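Local coordinates for putative exported protein (Bacteroides fragilis, PDB 4RAA), which is of unknown function but folds as a six-bladed beta-propeller of the YWTD type and is probably exported from the cell, at residues 137-146 and 158-169. Sequence-based numbering, arbitrary orientation.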
# COMPACT_ATOMS: atom_id res chain seq x y z
N LEU A 137 -1.96 7.17 16.59
CA LEU A 137 -2.35 8.23 17.54
C LEU A 137 -3.88 8.20 17.64
O LEU A 137 -4.54 7.83 16.67
CB LEU A 137 -1.91 9.61 17.04
CG LEU A 137 -0.40 9.80 16.85
CD1 LEU A 137 -0.12 11.09 16.08
CD2 LEU A 137 0.35 9.76 18.18
N GLU A 138 -4.43 8.64 18.78
CA GLU A 138 -5.90 8.59 19.02
C GLU A 138 -6.73 9.22 17.88
O GLU A 138 -7.79 8.70 17.53
CB GLU A 138 -6.30 9.24 20.35
CG GLU A 138 -7.70 8.80 20.81
CD GLU A 138 -8.40 9.76 21.77
OE1 GLU A 138 -7.79 10.75 22.26
OE2 GLU A 138 -9.60 9.52 22.03
N ASP A 139 -6.23 10.32 17.30
CA ASP A 139 -6.92 10.95 16.16
C ASP A 139 -6.93 10.12 14.85
O ASP A 139 -7.69 10.44 13.94
CB ASP A 139 -6.43 12.39 15.91
CG ASP A 139 -4.96 12.50 15.52
OD1 ASP A 139 -4.32 11.50 15.11
OD2 ASP A 139 -4.44 13.63 15.63
N GLY A 140 -6.09 9.08 14.75
CA GLY A 140 -6.05 8.18 13.59
C GLY A 140 -4.76 8.19 12.80
O GLY A 140 -4.48 7.24 12.06
N ASN A 141 -3.98 9.27 12.93
CA ASN A 141 -2.70 9.40 12.24
C ASN A 141 -1.68 8.46 12.87
O ASN A 141 -1.85 8.00 14.01
CB ASN A 141 -2.18 10.83 12.32
CG ASN A 141 -3.13 11.83 11.68
OD1 ASN A 141 -3.79 11.55 10.69
ND2 ASN A 141 -3.18 13.03 12.25
N LEU A 142 -0.58 8.24 12.16
CA LEU A 142 0.43 7.27 12.54
C LEU A 142 1.72 7.95 12.98
O LEU A 142 2.17 8.88 12.30
CB LEU A 142 0.70 6.36 11.33
CG LEU A 142 -0.54 5.75 10.66
CD1 LEU A 142 -0.18 5.12 9.32
CD2 LEU A 142 -1.24 4.75 11.58
N LEU A 143 2.30 7.51 14.10
CA LEU A 143 3.60 8.00 14.59
C LEU A 143 4.62 6.92 14.26
O LEU A 143 4.45 5.79 14.70
CB LEU A 143 3.60 8.26 16.10
CG LEU A 143 4.92 8.75 16.73
CD1 LEU A 143 5.35 10.10 16.16
CD2 LEU A 143 4.80 8.84 18.25
N TRP A 144 5.64 7.29 13.49
CA TRP A 144 6.75 6.41 13.10
C TRP A 144 8.05 7.03 13.61
O TRP A 144 8.12 8.26 13.79
CB TRP A 144 6.91 6.35 11.58
CG TRP A 144 5.73 5.97 10.78
CD1 TRP A 144 4.67 6.77 10.44
CD2 TRP A 144 5.55 4.75 10.08
NE1 TRP A 144 3.81 6.09 9.62
CE2 TRP A 144 4.32 4.85 9.38
CE3 TRP A 144 6.29 3.56 10.00
CZ2 TRP A 144 3.82 3.80 8.60
CZ3 TRP A 144 5.79 2.51 9.23
CH2 TRP A 144 4.56 2.65 8.53
N ASN A 145 9.07 6.20 13.81
CA ASN A 145 10.40 6.69 14.16
C ASN A 145 11.18 6.84 12.85
O ASN A 145 10.85 6.18 11.87
CB ASN A 145 11.12 5.77 15.19
CG ASN A 145 11.69 4.48 14.58
OD1 ASN A 145 11.01 3.75 13.86
ND2 ASN A 145 12.93 4.18 14.91
N SER A 146 12.17 7.73 12.84
CA SER A 146 13.03 7.99 11.67
C SER A 146 14.43 7.38 11.83
O SER A 146 15.24 7.91 12.59
CB SER A 146 13.16 9.50 11.42
OG SER A 146 14.22 9.81 10.51
N TYR A 158 13.88 12.83 14.83
CA TYR A 158 13.80 11.50 15.46
C TYR A 158 12.53 10.73 15.05
O TYR A 158 12.61 9.52 14.82
CB TYR A 158 13.91 11.59 16.99
CG TYR A 158 15.33 11.67 17.51
CD1 TYR A 158 16.16 10.55 17.45
CD2 TYR A 158 15.82 12.82 18.13
CE1 TYR A 158 17.45 10.59 17.94
CE2 TYR A 158 17.12 12.87 18.64
CZ TYR A 158 17.93 11.75 18.54
OH TYR A 158 19.22 11.77 19.03
N PHE A 159 11.39 11.43 14.98
CA PHE A 159 10.08 10.85 14.62
C PHE A 159 9.36 11.67 13.56
O PHE A 159 9.73 12.81 13.28
CB PHE A 159 9.16 10.77 15.84
CG PHE A 159 9.80 10.12 17.04
CD1 PHE A 159 9.73 8.74 17.22
CD2 PHE A 159 10.48 10.89 17.98
CE1 PHE A 159 10.33 8.14 18.32
CE2 PHE A 159 11.08 10.30 19.09
CZ PHE A 159 11.01 8.93 19.25
N VAL A 160 8.31 11.08 12.99
CA VAL A 160 7.49 11.73 11.96
C VAL A 160 6.04 11.25 12.04
O VAL A 160 5.79 10.07 12.25
CB VAL A 160 8.08 11.50 10.53
CG1 VAL A 160 8.14 10.03 10.16
CG2 VAL A 160 7.31 12.29 9.47
N VAL A 161 5.09 12.18 11.88
CA VAL A 161 3.67 11.86 11.91
C VAL A 161 3.14 11.88 10.48
O VAL A 161 3.36 12.86 9.77
CB VAL A 161 2.89 12.83 12.80
CG1 VAL A 161 1.39 12.49 12.80
CG2 VAL A 161 3.47 12.81 14.21
N THR A 162 2.47 10.80 10.07
CA THR A 162 1.89 10.67 8.73
C THR A 162 0.42 10.34 8.81
O THR A 162 -0.04 9.81 9.83
CB THR A 162 2.53 9.54 7.88
OG1 THR A 162 1.98 8.26 8.23
CG2 THR A 162 4.04 9.53 8.01
N ASP A 163 -0.30 10.59 7.71
CA ASP A 163 -1.72 10.23 7.62
C ASP A 163 -1.85 8.71 7.37
O ASP A 163 -0.85 7.97 7.29
CB ASP A 163 -2.47 11.07 6.54
CG ASP A 163 -2.00 10.82 5.09
OD1 ASP A 163 -1.33 9.80 4.79
OD2 ASP A 163 -2.32 11.67 4.23
N SER A 164 -3.10 8.26 7.28
CA SER A 164 -3.49 6.88 6.91
C SER A 164 -2.64 6.31 5.74
O SER A 164 -2.09 5.23 5.82
CB SER A 164 -4.99 6.94 6.51
OG SER A 164 -5.49 5.76 5.91
N LEU A 165 -2.50 7.13 4.71
CA LEU A 165 -1.86 6.77 3.44
C LEU A 165 -0.31 6.86 3.42
O LEU A 165 0.30 6.48 2.42
CB LEU A 165 -2.51 7.67 2.34
CG LEU A 165 -2.53 7.37 0.84
CD1 LEU A 165 -3.15 6.01 0.56
CD2 LEU A 165 -3.33 8.45 0.12
N PHE A 166 0.30 7.33 4.52
CA PHE A 166 1.77 7.50 4.73
C PHE A 166 2.39 8.84 4.24
O PHE A 166 3.62 9.01 4.28
CB PHE A 166 2.68 6.34 4.21
CG PHE A 166 2.29 4.94 4.65
CD1 PHE A 166 1.51 4.67 5.79
CD2 PHE A 166 2.86 3.85 3.96
CE1 PHE A 166 1.23 3.34 6.15
CE2 PHE A 166 2.60 2.53 4.33
CZ PHE A 166 1.79 2.28 5.43
N ASP A 167 1.57 9.79 3.79
CA ASP A 167 2.07 11.13 3.42
C ASP A 167 2.41 11.85 4.74
O ASP A 167 1.64 11.79 5.70
CB ASP A 167 1.03 11.93 2.62
CG ASP A 167 0.74 11.31 1.25
OD1 ASP A 167 1.60 10.60 0.69
OD2 ASP A 167 -0.37 11.57 0.73
N ILE A 168 3.57 12.51 4.77
CA ILE A 168 4.09 13.15 5.99
C ILE A 168 3.28 14.38 6.36
O ILE A 168 3.13 15.27 5.52
CB ILE A 168 5.60 13.53 5.85
CG1 ILE A 168 6.46 12.26 5.67
CG2 ILE A 168 6.10 14.35 7.05
CD1 ILE A 168 7.90 12.49 5.26
N ILE A 169 2.76 14.43 7.59
CA ILE A 169 2.00 15.59 8.11
C ILE A 169 2.98 16.54 8.79
O ILE A 169 3.02 17.72 8.44
CB ILE A 169 0.86 15.18 9.07
CG1 ILE A 169 -0.17 14.33 8.31
CG2 ILE A 169 0.18 16.43 9.67
CD1 ILE A 169 -1.26 13.72 9.17
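The Trp144 indole reaches from strand 142-145 to Thr162 on the facing strand and to Phe166 in the turn beyond it. Trp144 NE1 donates to Thr162 OG1 at 3.2 Å, a bent bond (N-H...O 144°) with the hydroxyl oxygen tilted from the indole plane. Further round the rim, Trp144 CZ2 comes 3.6 Å from Phe166 CE1; the planes stand at 85° and the centroids of the Trp144 six-membered ring and the Phe166 ring are 5.2 Å apart, which defines a T-shaped stack with the indole supplying the edge and Phe166 the face. Leu142 CD1 meets the rim of the same phenyl ring, 3.9 Å from Phe166 CE1. Thr162 OG1 sits between its backbone N and carbonyl carbon (chi1 81°), where it can accept from the indole while donating to Asp163 O, on a lone pair. That carbonyl also takes the N-H of Phe166, closing the type I turn 163-166 that carries the phenyl ring. On the other sheet face, Leu143 CD1 packs against Val161 CG2 (3.8 Å) and Phe159 CB, and Val196 of strand 195-200 adjoins Leu143. Leu142-Thr162 and Trp144-Val160 are hydrogen-bonded pairs, each with two reciprocal N-H...O bonds, which define the antiparallel register. Outside the pair, Phe129 meets Trp144 edge-to-face and Arg125 makes a cation-pi contact with Phe166. The arrangement is the central antiparallel hairpin of a four-stranded sheet, 134-136 and 168-174 flanking it, as in one blade of a beta-propeller.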